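Long-range contacts in cystathionine beta-lyases/cystathionine gamma-synthases (Corynebacterium glutamicum, PDB 5X5H), which probably joins O-succinyl-L-homoserine to L-cysteine, giving L,L-cystathionine and succinate, with pyridoxal 5'-phosphate as cofactor, in methionine biosynthesis: residues A[28-33]-A[57-62]; A[97-102]-A[122-127]; A[160-165]-A[188-193]; A[269-274]-A[378-383]; A[329-334]-A[345-350]. All blocks are in the same frame, centred on the assembly; numbering follows the deposited sequence.

Interaction 1. Residues A[28-33]-A[57-62]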
# COMPACT_ATOMS: atom_id res chain seq x y z
N ILE A 28 -11.42 -4.19 12.70
CA ILE A 28 -12.60 -3.50 12.23
C ILE A 28 -12.78 -3.49 10.72
O ILE A 28 -13.91 -3.56 10.26
CB ILE A 28 -12.65 -2.09 12.86
CG1 ILE A 28 -14.07 -1.51 12.85
CG2 ILE A 28 -11.69 -1.13 12.15
CD1 ILE A 28 -15.03 -2.25 13.73
N ASN A 29 -11.70 -3.51 9.98
CA ASN A 29 -11.72 -3.52 8.54
C ASN A 29 -11.21 -4.81 7.97
O ASN A 29 -10.43 -5.53 8.67
CB ASN A 29 -10.86 -2.42 7.94
CG ASN A 29 -11.33 -1.09 8.28
OD1 ASN A 29 -12.51 -0.77 8.40
ND2 ASN A 29 -10.35 -0.20 8.58
N THR A 30 -11.62 -5.18 6.73
CA THR A 30 -11.07 -6.38 6.14
C THR A 30 -9.54 -6.32 6.09
O THR A 30 -9.02 -5.31 5.59
CB THR A 30 -11.51 -6.70 4.71
OG1 THR A 30 -10.92 -8.00 4.33
CG2 THR A 30 -11.16 -5.73 3.81
N PRO A 31 -8.85 -7.29 6.56
CA PRO A 31 -7.39 -7.35 6.35
C PRO A 31 -7.07 -7.36 4.85
O PRO A 31 -7.91 -7.80 4.03
CB PRO A 31 -7.00 -8.70 6.98
CG PRO A 31 -8.11 -9.00 7.99
CD PRO A 31 -9.35 -8.46 7.36
N ILE A 32 -5.87 -6.89 4.51
CA ILE A 32 -5.32 -6.90 3.18
C ILE A 32 -4.54 -8.19 3.03
O ILE A 32 -3.42 -8.29 3.65
CB ILE A 32 -4.55 -5.63 2.85
CG1 ILE A 32 -5.49 -4.45 2.99
CG2 ILE A 32 -4.02 -5.73 1.43
CD1 ILE A 32 -4.71 -3.13 2.96
N TYR A 33 -5.08 -9.21 2.36
CA TYR A 33 -4.38 -10.48 2.26
C TYR A 33 -3.46 -10.51 1.05
O TYR A 33 -3.73 -11.09 0.02
CB TYR A 33 -5.43 -11.61 2.16
CG TYR A 33 -6.17 -11.89 3.46
CD1 TYR A 33 -5.56 -12.68 4.40
CD2 TYR A 33 -7.36 -11.29 3.82
CE1 TYR A 33 -6.17 -12.92 5.59
CE2 TYR A 33 -7.98 -11.53 5.03
CZ TYR A 33 -7.35 -12.34 5.91
OH TYR A 33 -7.93 -12.56 7.17
N ASN A 57 -9.64 -14.44 -3.40
CA ASN A 57 -8.95 -13.91 -2.19
C ASN A 57 -9.96 -13.23 -1.34
O ASN A 57 -10.80 -12.46 -1.88
CB ASN A 57 -7.83 -12.96 -2.70
CG ASN A 57 -7.06 -12.31 -1.58
OD1 ASN A 57 -7.58 -11.50 -0.86
ND2 ASN A 57 -5.77 -12.63 -1.52
N PRO A 58 -9.90 -13.31 -0.01
CA PRO A 58 -10.92 -12.72 0.84
C PRO A 58 -11.08 -11.23 0.72
O PRO A 58 -12.18 -10.66 0.96
CB PRO A 58 -10.57 -13.15 2.22
CG PRO A 58 -9.41 -14.01 2.10
CD PRO A 58 -8.89 -14.07 0.76
N THR A 59 -9.99 -10.50 0.50
CA THR A 59 -10.04 -9.04 0.40
C THR A 59 -10.82 -8.63 -0.84
O THR A 59 -11.64 -7.72 -0.78
CB THR A 59 -8.66 -8.43 0.37
OG1 THR A 59 -7.85 -8.86 1.50
CG2 THR A 59 -8.72 -6.91 0.29
N ILE A 60 -10.66 -9.38 -1.91
CA ILE A 60 -11.41 -9.13 -3.19
C ILE A 60 -12.85 -9.54 -2.99
O ILE A 60 -13.79 -8.79 -3.36
CB ILE A 60 -10.74 -9.89 -4.35
CG1 ILE A 60 -9.29 -9.44 -4.48
CG2 ILE A 60 -11.56 -9.71 -5.63
CD1 ILE A 60 -8.48 -10.21 -5.54
N VAL A 61 -13.12 -10.67 -2.38
CA VAL A 61 -14.51 -11.14 -2.17
C VAL A 61 -15.27 -10.18 -1.29
O VAL A 61 -16.46 -9.91 -1.54
CB VAL A 61 -14.49 -12.58 -1.61
CG1 VAL A 61 -15.90 -12.96 -1.15
CG2 VAL A 61 -14.01 -13.51 -2.68
N ALA A 62 -14.63 -9.52 -0.33
CA ALA A 62 -15.31 -8.49 0.47
C ALA A 62 -15.88 -7.38 -0.38
O ALA A 62 -17.05 -6.95 -0.23
CB ALA A 62 -14.44 -7.97 1.62
O HOH W 1 -12.19 -10.58 4.40

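Interaction 2. Residues A[97-102]-A[122-127]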
# COMPACT_ATOMS: atom_id res chain seq x y z
N GLY A 97 -20.62 -15.92 -34.47
CA GLY A 97 -21.95 -16.03 -35.04
C GLY A 97 -23.06 -15.33 -34.29
O GLY A 97 -24.23 -15.33 -34.73
N ASP A 98 -22.85 -14.85 -33.06
CA ASP A 98 -23.84 -14.17 -32.29
C ASP A 98 -23.80 -12.64 -32.59
O ASP A 98 -22.91 -12.17 -33.24
CB ASP A 98 -23.50 -14.37 -30.80
CG ASP A 98 -23.80 -15.75 -30.29
OD1 ASP A 98 -24.56 -16.50 -30.94
OD2 ASP A 98 -23.25 -16.13 -29.19
N HIS A 99 -24.82 -11.97 -32.18
CA HIS A 99 -25.04 -10.56 -32.40
C HIS A 99 -25.33 -9.79 -31.17
O HIS A 99 -25.97 -10.26 -30.23
CB HIS A 99 -26.24 -10.49 -33.44
CG HIS A 99 -26.73 -9.13 -33.78
ND1 HIS A 99 -27.90 -8.65 -33.28
CD2 HIS A 99 -26.26 -8.22 -34.69
CE1 HIS A 99 -28.10 -7.45 -33.79
NE2 HIS A 99 -27.16 -7.18 -34.66
N ILE A 100 -24.85 -8.56 -31.15
CA ILE A 100 -25.10 -7.55 -30.12
C ILE A 100 -25.91 -6.33 -30.63
O ILE A 100 -25.54 -5.82 -31.75
CB ILE A 100 -23.78 -6.93 -29.63
CG1 ILE A 100 -22.75 -7.91 -29.34
CG2 ILE A 100 -24.05 -5.98 -28.43
CD1 ILE A 100 -21.39 -7.28 -29.15
N VAL A 101 -26.85 -5.86 -29.89
CA VAL A 101 -27.50 -4.56 -30.10
C VAL A 101 -26.82 -3.59 -29.11
O VAL A 101 -26.82 -3.87 -27.88
CB VAL A 101 -28.99 -4.62 -29.90
CG1 VAL A 101 -29.62 -3.24 -30.07
CG2 VAL A 101 -29.62 -5.61 -30.89
N LEU A 102 -26.26 -2.49 -29.61
CA LEU A 102 -25.55 -1.46 -28.87
C LEU A 102 -26.17 -0.12 -29.13
O LEU A 102 -26.75 0.11 -30.18
CB LEU A 102 -24.06 -1.41 -29.42
CG LEU A 102 -23.03 -0.38 -29.00
CD1 LEU A 102 -22.61 -0.84 -27.58
CD2 LEU A 102 -21.81 -0.20 -29.88
N GLY A 122 -15.79 -13.01 -35.13
CA GLY A 122 -17.04 -13.54 -35.61
C GLY A 122 -18.32 -13.03 -35.03
O GLY A 122 -19.39 -13.57 -35.30
N VAL A 123 -18.27 -11.98 -34.17
CA VAL A 123 -19.41 -11.39 -33.62
C VAL A 123 -19.92 -10.23 -34.54
O VAL A 123 -19.11 -9.47 -35.02
CB VAL A 123 -19.12 -10.85 -32.19
CG1 VAL A 123 -20.34 -10.17 -31.61
CG2 VAL A 123 -18.64 -11.99 -31.29
N GLU A 124 -21.22 -10.14 -34.68
CA GLU A 124 -21.89 -9.09 -35.42
C GLU A 124 -22.49 -8.11 -34.43
O GLU A 124 -22.87 -8.45 -33.25
CB GLU A 124 -23.09 -9.74 -36.18
CG GLU A 124 -22.88 -10.89 -37.07
CD GLU A 124 -24.20 -11.59 -37.57
OE1 GLU A 124 -25.36 -11.36 -37.20
OE2 GLU A 124 -24.00 -12.47 -38.44
N TYR A 125 -22.70 -6.87 -34.86
CA TYR A 125 -23.46 -5.94 -34.08
C TYR A 125 -24.30 -4.97 -34.91
O TYR A 125 -24.01 -4.75 -36.11
CB TYR A 125 -22.56 -5.19 -33.15
CG TYR A 125 -21.64 -4.13 -33.82
CD1 TYR A 125 -20.45 -4.46 -34.42
CD2 TYR A 125 -22.00 -2.82 -33.82
CE1 TYR A 125 -19.62 -3.49 -35.01
CE2 TYR A 125 -21.16 -1.87 -34.38
CZ TYR A 125 -20.02 -2.22 -34.99
OH TYR A 125 -19.22 -1.28 -35.52
N THR A 126 -25.24 -4.34 -34.20
CA THR A 126 -26.06 -3.26 -34.79
C THR A 126 -26.10 -2.13 -33.74
O THR A 126 -26.38 -2.37 -32.59
CB THR A 126 -27.45 -3.74 -35.10
OG1 THR A 126 -27.34 -4.76 -36.09
CG2 THR A 126 -28.38 -2.65 -35.71
N VAL A 127 -25.93 -0.87 -34.18
CA VAL A 127 -26.12 0.31 -33.38
C VAL A 127 -27.51 0.88 -33.55
O VAL A 127 -27.90 1.00 -34.74
CB VAL A 127 -25.07 1.40 -33.68
CG1 VAL A 127 -25.48 2.76 -33.07
CG2 VAL A 127 -23.68 0.91 -33.29

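Interaction 3. Residues A[160-165]-A[188-193]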
# COMPACT_ATOMS: atom_id res chain seq x y z
N THR A 160 -32.19 5.54 -21.31
CA THR A 160 -32.92 4.39 -21.81
C THR A 160 -33.84 3.91 -20.78
O THR A 160 -33.45 3.76 -19.58
CB THR A 160 -31.92 3.27 -22.14
OG1 THR A 160 -31.11 3.68 -23.24
CG2 THR A 160 -32.58 1.98 -22.59
N ASP A 161 -35.07 3.48 -21.14
CA ASP A 161 -36.03 2.92 -20.26
C ASP A 161 -35.69 1.45 -20.03
O ASP A 161 -35.95 0.58 -20.86
CB ASP A 161 -37.45 3.07 -20.89
CG ASP A 161 -38.54 2.67 -19.97
OD1 ASP A 161 -38.44 1.77 -19.12
OD2 ASP A 161 -39.71 3.26 -20.18
N ILE A 162 -35.03 1.21 -18.87
CA ILE A 162 -34.48 -0.14 -18.63
C ILE A 162 -35.60 -1.22 -18.63
O ILE A 162 -35.41 -2.28 -19.24
CB ILE A 162 -33.69 -0.17 -17.31
CG1 ILE A 162 -32.46 0.72 -17.41
CG2 ILE A 162 -33.20 -1.58 -17.00
CD1 ILE A 162 -31.86 1.13 -16.08
N GLU A 163 -36.68 -0.96 -17.94
CA GLU A 163 -37.77 -1.94 -17.76
C GLU A 163 -38.35 -2.22 -19.15
O GLU A 163 -38.63 -3.37 -19.49
CB GLU A 163 -38.81 -1.40 -16.79
CG GLU A 163 -39.90 -2.44 -16.51
CD GLU A 163 -40.94 -1.95 -15.52
OE1 GLU A 163 -40.75 -0.91 -14.86
OE2 GLU A 163 -41.93 -2.66 -15.35
N ALA A 164 -38.53 -1.18 -19.97
CA ALA A 164 -39.08 -1.40 -21.26
C ALA A 164 -38.21 -2.23 -22.18
O ALA A 164 -38.70 -3.08 -22.90
CB ALA A 164 -39.40 -0.10 -21.94
N VAL A 165 -36.89 -1.98 -22.20
CA VAL A 165 -36.01 -2.76 -22.95
C VAL A 165 -35.88 -4.16 -22.42
O VAL A 165 -35.84 -5.08 -23.22
CB VAL A 165 -34.61 -2.03 -23.07
CG1 VAL A 165 -33.57 -2.96 -23.61
CG2 VAL A 165 -34.76 -0.71 -23.83
N GLN A 188 -29.39 4.12 -9.09
CA GLN A 188 -30.14 3.30 -10.02
C GLN A 188 -29.78 1.83 -9.87
O GLN A 188 -28.60 1.50 -9.63
CB GLN A 188 -29.79 3.71 -11.44
CG GLN A 188 -30.51 3.01 -12.61
CD GLN A 188 -30.21 3.68 -13.96
OE1 GLN A 188 -31.06 4.45 -14.48
NE2 GLN A 188 -29.03 3.49 -14.49
N GLN A 189 -30.77 0.92 -9.87
CA GLN A 189 -30.54 -0.49 -9.63
C GLN A 189 -31.17 -1.29 -10.78
O GLN A 189 -32.30 -1.76 -10.67
CB GLN A 189 -31.04 -0.91 -8.25
CG GLN A 189 -30.37 -0.20 -7.10
CD GLN A 189 -30.98 -0.47 -5.77
OE1 GLN A 189 -32.18 -0.25 -5.60
NE2 GLN A 189 -30.16 -0.84 -4.78
N PRO A 190 -30.45 -1.40 -11.88
CA PRO A 190 -31.05 -2.05 -13.09
C PRO A 190 -31.53 -3.45 -12.89
O PRO A 190 -32.45 -3.88 -13.62
CB PRO A 190 -29.95 -1.98 -14.13
CG PRO A 190 -29.11 -0.84 -13.66
CD PRO A 190 -29.14 -0.85 -12.13
N LEU A 191 -30.97 -4.24 -12.01
CA LEU A 191 -31.52 -5.61 -11.80
C LEU A 191 -32.94 -5.56 -11.36
O LEU A 191 -33.70 -6.46 -11.73
CB LEU A 191 -30.66 -6.44 -10.86
CG LEU A 191 -29.22 -6.68 -11.20
CD1 LEU A 191 -28.53 -7.35 -10.00
CD2 LEU A 191 -29.04 -7.37 -12.51
N LYS A 192 -33.30 -4.54 -10.63
CA LYS A 192 -34.72 -4.42 -10.10
C LYS A 192 -35.67 -4.05 -11.25
O LYS A 192 -36.92 -4.15 -11.08
CB LYS A 192 -34.76 -3.43 -8.98
CG LYS A 192 -33.82 -3.86 -7.82
CD LYS A 192 -34.03 -3.06 -6.59
CE LYS A 192 -33.06 -3.49 -5.53
NZ LYS A 192 -33.32 -2.61 -4.37
N LEU A 193 -35.15 -3.68 -12.40
CA LEU A 193 -36.00 -3.30 -13.54
C LEU A 193 -35.89 -4.31 -14.63
O LEU A 193 -36.36 -4.05 -15.73
CB LEU A 193 -35.60 -1.92 -13.98
CG LEU A 193 -35.61 -0.77 -13.02
CD1 LEU A 193 -34.95 0.49 -13.57
CD2 LEU A 193 -37.02 -0.49 -12.56

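Interaction 4. Residues A[269-274]-A[378-383]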
# COMPACT_ATOMS: atom_id res chain seq x y z
N ALA A 269 -25.75 22.95 -13.52
CA ALA A 269 -26.57 22.79 -14.72
C ALA A 269 -27.53 24.01 -14.81
O ALA A 269 -27.73 24.52 -15.92
CB ALA A 269 -27.34 21.53 -14.66
N GLU A 270 -28.15 24.39 -13.72
CA GLU A 270 -29.11 25.54 -13.74
C GLU A 270 -28.31 26.72 -14.12
O GLU A 270 -28.76 27.55 -15.00
CB GLU A 270 -29.72 25.68 -12.32
CG GLU A 270 -30.56 26.92 -12.06
CD GLU A 270 -31.07 26.89 -10.60
OE1 GLU A 270 -30.27 27.21 -9.68
OE2 GLU A 270 -32.23 26.44 -10.39
N PHE A 271 -27.12 27.00 -13.59
CA PHE A 271 -26.37 28.20 -13.94
C PHE A 271 -26.01 28.16 -15.44
O PHE A 271 -26.17 29.17 -16.17
CB PHE A 271 -25.06 28.29 -13.13
CG PHE A 271 -24.21 29.38 -13.54
CD1 PHE A 271 -24.61 30.68 -13.28
CD2 PHE A 271 -23.03 29.20 -14.09
CE1 PHE A 271 -23.81 31.75 -13.70
CE2 PHE A 271 -22.21 30.25 -14.54
CZ PHE A 271 -22.62 31.55 -14.32
N LEU A 272 -25.56 27.06 -16.00
CA LEU A 272 -25.19 26.95 -17.40
C LEU A 272 -26.37 27.23 -18.26
O LEU A 272 -26.19 27.85 -19.34
CB LEU A 272 -24.52 25.59 -17.75
CG LEU A 272 -23.17 25.35 -17.15
CD1 LEU A 272 -22.92 23.83 -17.12
CD2 LEU A 272 -22.07 26.13 -17.88
N ASP A 273 -27.54 26.80 -17.85
CA ASP A 273 -28.78 26.94 -18.66
C ASP A 273 -29.20 28.40 -18.73
O ASP A 273 -30.02 28.71 -19.62
CB ASP A 273 -29.92 26.08 -18.17
CG ASP A 273 -30.60 25.33 -19.31
OD1 ASP A 273 -30.09 25.27 -20.45
OD2 ASP A 273 -31.62 24.72 -19.04
N SER A 274 -28.58 29.27 -17.96
CA SER A 274 -28.94 30.73 -18.01
C SER A 274 -27.98 31.48 -18.85
O SER A 274 -28.11 32.75 -19.00
CB SER A 274 -28.91 31.26 -16.58
OG SER A 274 -27.52 31.45 -16.13
N ASP A 378 -15.76 29.38 -10.62
CA ASP A 378 -14.83 28.91 -11.65
C ASP A 378 -15.48 28.78 -12.99
O ASP A 378 -14.89 29.22 -14.04
CB ASP A 378 -14.20 27.55 -11.24
CG ASP A 378 -13.02 27.17 -12.06
OD1 ASP A 378 -12.17 28.05 -12.41
OD2 ASP A 378 -12.83 25.93 -12.33
N VAL A 379 -16.68 28.22 -13.06
CA VAL A 379 -17.44 28.15 -14.31
C VAL A 379 -17.73 29.55 -14.83
O VAL A 379 -17.57 29.75 -16.04
CB VAL A 379 -18.76 27.32 -14.16
CG1 VAL A 379 -19.59 27.35 -15.43
CG2 VAL A 379 -18.43 25.88 -13.77
N GLU A 380 -18.20 30.43 -14.00
CA GLU A 380 -18.52 31.84 -14.43
C GLU A 380 -17.30 32.51 -14.98
O GLU A 380 -17.39 33.06 -16.17
CB GLU A 380 -19.16 32.62 -13.30
CG GLU A 380 -19.54 34.05 -13.67
CD GLU A 380 -20.18 34.81 -12.48
OE1 GLU A 380 -19.82 34.53 -11.30
OE2 GLU A 380 -20.93 35.75 -12.74
N GLN A 381 -16.15 32.51 -14.35
CA GLN A 381 -14.95 33.14 -14.87
C GLN A 381 -14.47 32.51 -16.16
O GLN A 381 -14.05 33.20 -17.13
CB GLN A 381 -13.86 33.31 -13.81
CG GLN A 381 -13.18 31.96 -13.42
CD GLN A 381 -12.13 31.52 -14.34
OE1 GLN A 381 -11.49 32.36 -15.01
NE2 GLN A 381 -11.87 30.20 -14.43
N ALA A 382 -14.65 31.20 -16.30
CA ALA A 382 -14.23 30.54 -17.51
C ALA A 382 -15.12 30.93 -18.67
O ALA A 382 -14.61 31.20 -19.80
CB ALA A 382 -14.25 29.03 -17.34
N LEU A 383 -16.43 31.07 -18.47
CA LEU A 383 -17.40 31.47 -19.47
C LEU A 383 -17.00 32.92 -19.85
O LEU A 383 -17.10 33.24 -21.02
CB LEU A 383 -18.83 31.44 -19.06
CG LEU A 383 -19.39 30.03 -18.84
CD1 LEU A 383 -20.77 30.19 -18.22
CD2 LEU A 383 -19.42 29.19 -20.08

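Interaction 5. Residues A[329-334]-A[345-350]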
# COMPACT_ATOMS: atom_id res chain seq x y z
N LEU A 329 -8.66 19.88 -16.28
CA LEU A 329 -8.63 19.22 -17.62
C LEU A 329 -7.91 17.87 -17.55
O LEU A 329 -6.69 17.83 -17.43
CB LEU A 329 -7.98 20.14 -18.62
CG LEU A 329 -8.10 19.56 -20.02
CD1 LEU A 329 -9.44 19.37 -20.63
CD2 LEU A 329 -7.31 20.50 -20.99
N ALA A 330 -8.70 16.84 -17.64
CA ALA A 330 -8.20 15.47 -17.53
C ALA A 330 -9.24 14.52 -17.93
O ALA A 330 -10.47 14.82 -17.87
CB ALA A 330 -7.79 15.19 -16.04
N GLU A 331 -8.89 13.29 -18.28
CA GLU A 331 -9.80 12.23 -18.54
C GLU A 331 -10.34 11.65 -17.20
O GLU A 331 -9.85 11.99 -16.15
CB GLU A 331 -9.21 11.14 -19.46
CG GLU A 331 -8.85 11.70 -20.85
CD GLU A 331 -8.37 10.60 -21.78
OE1 GLU A 331 -7.43 9.93 -21.38
OE2 GLU A 331 -8.85 10.46 -22.94
N SER A 332 -11.35 10.81 -17.30
CA SER A 332 -12.00 10.15 -16.15
C SER A 332 -13.04 11.05 -15.51
O SER A 332 -13.38 12.13 -15.96
CB SER A 332 -11.03 9.60 -15.12
OG SER A 332 -11.67 8.43 -14.45
N LEU A 333 -13.65 10.48 -14.49
CA LEU A 333 -14.83 11.03 -13.85
C LEU A 333 -15.13 10.32 -12.57
O LEU A 333 -14.55 9.23 -12.29
CB LEU A 333 -16.05 10.97 -14.84
CG LEU A 333 -16.49 9.57 -15.19
CD1 LEU A 333 -17.72 9.12 -14.48
CD2 LEU A 333 -16.60 9.35 -16.68
N GLY A 334 -16.03 10.90 -11.78
CA GLY A 334 -16.56 10.26 -10.59
C GLY A 334 -15.68 10.32 -9.38
O GLY A 334 -16.07 9.71 -8.35
N THR A 345 -11.90 14.73 -28.83
CA THR A 345 -10.43 14.60 -28.99
C THR A 345 -9.86 13.72 -27.89
O THR A 345 -8.66 13.37 -27.94
CB THR A 345 -9.76 16.01 -29.07
OG1 THR A 345 -10.05 16.72 -27.87
CG2 THR A 345 -10.26 16.82 -30.30
N MET A 346 -10.58 13.30 -26.87
CA MET A 346 -10.00 12.70 -25.75
C MET A 346 -10.70 11.39 -25.58
O MET A 346 -10.37 10.48 -26.30
CB MET A 346 -10.17 13.67 -24.48
CG MET A 346 -9.34 14.96 -24.55
SD MET A 346 -9.54 16.30 -23.30
CE MET A 346 -8.98 15.46 -21.78
N THR A 347 -11.68 11.22 -24.70
CA THR A 347 -12.16 9.82 -24.37
C THR A 347 -12.87 9.09 -25.49
O THR A 347 -13.01 7.84 -25.49
CB THR A 347 -13.17 9.84 -23.21
OG1 THR A 347 -14.24 10.75 -23.54
CG2 THR A 347 -12.44 10.20 -21.86
N HIS A 348 -13.40 9.87 -26.48
CA HIS A 348 -14.22 9.33 -27.53
C HIS A 348 -13.56 9.53 -28.87
O HIS A 348 -14.24 9.38 -29.90
CB HIS A 348 -15.67 9.91 -27.51
CG HIS A 348 -16.48 9.40 -26.37
ND1 HIS A 348 -16.17 9.69 -25.06
CD2 HIS A 348 -17.50 8.53 -26.34
CE1 HIS A 348 -17.02 9.06 -24.25
NE2 HIS A 348 -17.84 8.33 -25.01
N GLN A 349 -12.26 9.83 -28.90
CA GLN A 349 -11.60 9.93 -30.23
C GLN A 349 -11.75 8.58 -31.00
O GLN A 349 -11.95 8.61 -32.24
CB GLN A 349 -10.14 10.34 -30.04
CG GLN A 349 -9.29 10.15 -31.30
CD GLN A 349 -7.96 10.86 -31.21
OE1 GLN A 349 -7.48 11.20 -30.11
NE2 GLN A 349 -7.35 11.07 -32.36
N SER A 350 -11.83 7.47 -30.28
CA SER A 350 -12.02 6.11 -30.85
C SER A 350 -13.38 5.92 -31.51
O SER A 350 -13.54 4.95 -32.27
CB SER A 350 -11.83 4.93 -29.80
OG SER A 350 -12.64 5.08 -28.62

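Interaction 1. Residues A[28-33]-A[57-62]
The N-terminal cap of helix 58-70 is where Asn57, Pro58 and Thr59 meet the extended loop around Tyr33. Asn57, at the N-cap position, uses both ends of its amide. OD1 of Asn57 accepts from Thr59 N at 2.9 Å, the capping bond, while its ND2 donates across the contact to Tyr33 O at 3.0 Å. That second bond is well formed: the N-H points at the oxygen with an angle of 163°, and the donor lies in the carbonyl plane. Since ND2 also bonds to Thr53 OG1, the rotation of the amide is fixed from several directions.

Thr59 grips the loop backbone through one hydroxyl. Its OG1 stands anti to the carbonyl carbon (chi1 -54°), from where it donates to Pro31 O at 2.7 Å and accepts from Tyr33 N at 2.9 Å, an N-H...O angle of 166°. The loop belongs to the N-terminal arm, which in trans-sulfuration enzymes reaches over to neighbouring subunits; here Ile32 packs on Phe242 of the second subunit, and the Tyr33 ring meets Tyr25 of that subunit edge-to-face.

Pro58 supplies the apolar half of the contact. Its CG sits over one face of the Tyr33 ring, 4.2 Å from the centroid and displaced toward the rim, a CH-pi contact in which the two side chains cross at about a right angle. Thr59 OG1 is placed differently, near the plane of that ring and 3.4 Å from Tyr33 CD2. Farther along, a water bonded to Thr30 OG1 at 2.9 Å reaches Pro58 O only weakly, at 3.4 Å.

Interaction 2. Residues A[97-102]-A[122-127]
His99 and Thr126 lie on the same face of two neighbouring strands and are joined by a 2.8 Å hydrogen bond between His99 NE2 and Thr126 OG1; either atom could be the donor. The oxygen sits at the ring edge, in its plane, and the bond is nearly straight at 168°. With CG anti to the backbone N (chi1 176°), the imidazole is laid across toward strand 124-127. Its other nitrogen, ND1, bonds to Thr144 OG1, so both ring nitrogens are hydrogen-bonded.

The tight side is the face bearing Ile100 and Leu102, where Ile114 of helix 108-118 packs on both. Ile100 CD1 touches Val123 CG1 at 3.9 Å, and Leu102 CD2 meets Val127 CG2 at 4.0 Å, those two side chains running side by side. Toward solvent the contact thins out: Gly97 N still donates to Gly122 O at 2.8 Å, but from above the carbonyl plane, and Glu124 turns its carboxylate to a salt bridge with Lys141.

Along the ladder, Ile100 N bonds to Glu124 O at 2.9 Å and Leu102 N to Thr126 O at 3.0 Å. This parallel ladder, with helix 108-118 linking its strands, is a beta-alpha-beta crossover at the edge of the seven-stranded sheet.

Interaction 3. Residues A[160-165]-A[188-193]
Ile162 is pressed against Leu193, Pro190 and Gln188, and its atoms meet them in order from root to tip. CB of Ile162 lies 4.0 Å from Leu193 CD1, so contact starts at the branch point. The CG2 branch turns to the base of the same leucine and touches Leu193 CB at 3.9 Å, the two side chains crossing at about a right angle. The other branch begins at CG1, anti to the carbonyl carbon (chi1 -65°), and an extended chi2 of 161° carries CD1 out to the far end. There Ile162 CD1 reaches three residues: it lies 4.1 Å from Pro190 CB, 4.0 Å from Leu193 CD1 and 3.7 Å from Gln188 CD.

Gln188 comes from the opposite direction, bringing the carbon of its amide group against that methyl, while its NE2 is held by Asn180 OD1 and Thr151 O. Ile162 also packs on Leu176 and Val178 of strand 175-179, which places the contact against the seven-stranded sheet of the cofactor-binding domain, where the start of helix 162-167 meets the 3-10 turn 190-193. Within that turn Leu191 belongs to a magnesium site together with Glu71.

Beside the isoleucine the backbones themselves touch. Glu163 CA points its hydrogen at Leu193 O, 3.2 Å away, with an angle of 155° at the hydrogen. At the helix start, Asp161 OD1 caps Ala164 N at 3.1 Å, and Asp161 OD2 forms a salt bridge with Lys297.

Interaction 4. Residues A[269-274]-A[378-383]
Phe271 has its CG opposite the backbone N (chi1 174°), which throws the ring out toward helix 372-384, whereas Leu272 has CG anti to its carbonyl carbon and brings its CD2 methyl to the same neighbour, Val379. CG1 of Val379 is the atom they share: it lies 3.7 Å from Leu272 CD2 and 4.0 Å from Phe271 CE2. Toward the phenyl ring it comes in at the edge, near the plane, with the phenylalanine and valine side chains sliding past each other in opposite directions.

The axes of segments 269-273 and 378-383 come no closer than 11.2 Å, inclined at 24° with their N-to-C directions roughly alike, and at this spacing the helices meet through side chains. Both helices pack on the five-stranded sheet of the C-terminal domain: Leu272 rests on Ile306 and Val308, and Leu383 on Phe310.

Two more residues of the second helix frame the phenyl ring. Leu383 CD1 approaches Phe271 CE2 at 4.0 Å, and Glu380 CB lies 3.8 Å from Phe271 CZ. The glutamate therefore meets the ring with the aliphatic root of its chain, and its carboxylate plane is turned 72° from the ring.

Beyond the apolar seam, Ser274, just past the end of the first helix, bonds back to Phe271 O through its N and, in the carbonyl plane on a lone pair, through its OG at 2.6 Å. Within the second helix Gln381 NE2 reaches Asp378 OD1 at 3.0 Å, meeting that oxygen from above the carboxylate plane.

Interaction 5. Residues A[329-334]-A[345-350]
Thr347 OG1 is gripped from two quarters, while the methyl of the same side chain touches Glu331. His348 ND1 donates to Thr347 OG1 at 2.7 Å with the oxygen in the ring plane, and Glu341 OE2 bonds to that hydroxyl as well. Two loops of the C-terminal domain, flanking strand 339-341, come together here beside the cofactor pocket: Leu333 touches the pyridoxal phosphate, and residues 346-349 form a type I beta turn.

With OG1 placed between the backbone N and the carbonyl carbon (chi1 55°), Thr347 turns CG2 toward Glu331, 4.0 Å from Glu331 CG and 3.8 Å from Glu331 OE2. The two side chains slide past each other in opposite directions. Glu331 OE2 also approaches Thr347 N, at 3.4 Å, but the angle is too poor for a bond. The other oxygen, OE1, lies close to Glu51 of the fourth subunit; a magnesium ion about 4 Å from the Glu331 side chain may ease this meeting of like charges.

Met346 meets another side of the glutamate stem. Its chain bends at chi3 (65°): SD lies 4.1 Å from Leu329 CD1, and the terminal CE settles 3.9 Å from Glu331 CG and 4.0 Å from Ala330 C.

In the fold
From the N terminus, interaction 1 closes first, joining the arm loop to the start of helix 58-70 beside the second subunit. Interactions 2 and 3 follow in series within the cofactor-binding domain: the former pairs two strands at the edge of the seven-stranded sheet, the latter fixes a helix start to a turn beyond strand 175-179. Their nearest atoms are about 8 Å apart. Interaction 4 then closes a loop of 103 residues across the C-terminal domain, joining helices 254-273 and 372-384. Nested inside it, interaction 5 joins the loops before and after strand 339-341, with about 21 Å between their centres. None cross. Interactions 3 and 5 lie on opposite sides of the chain's centre.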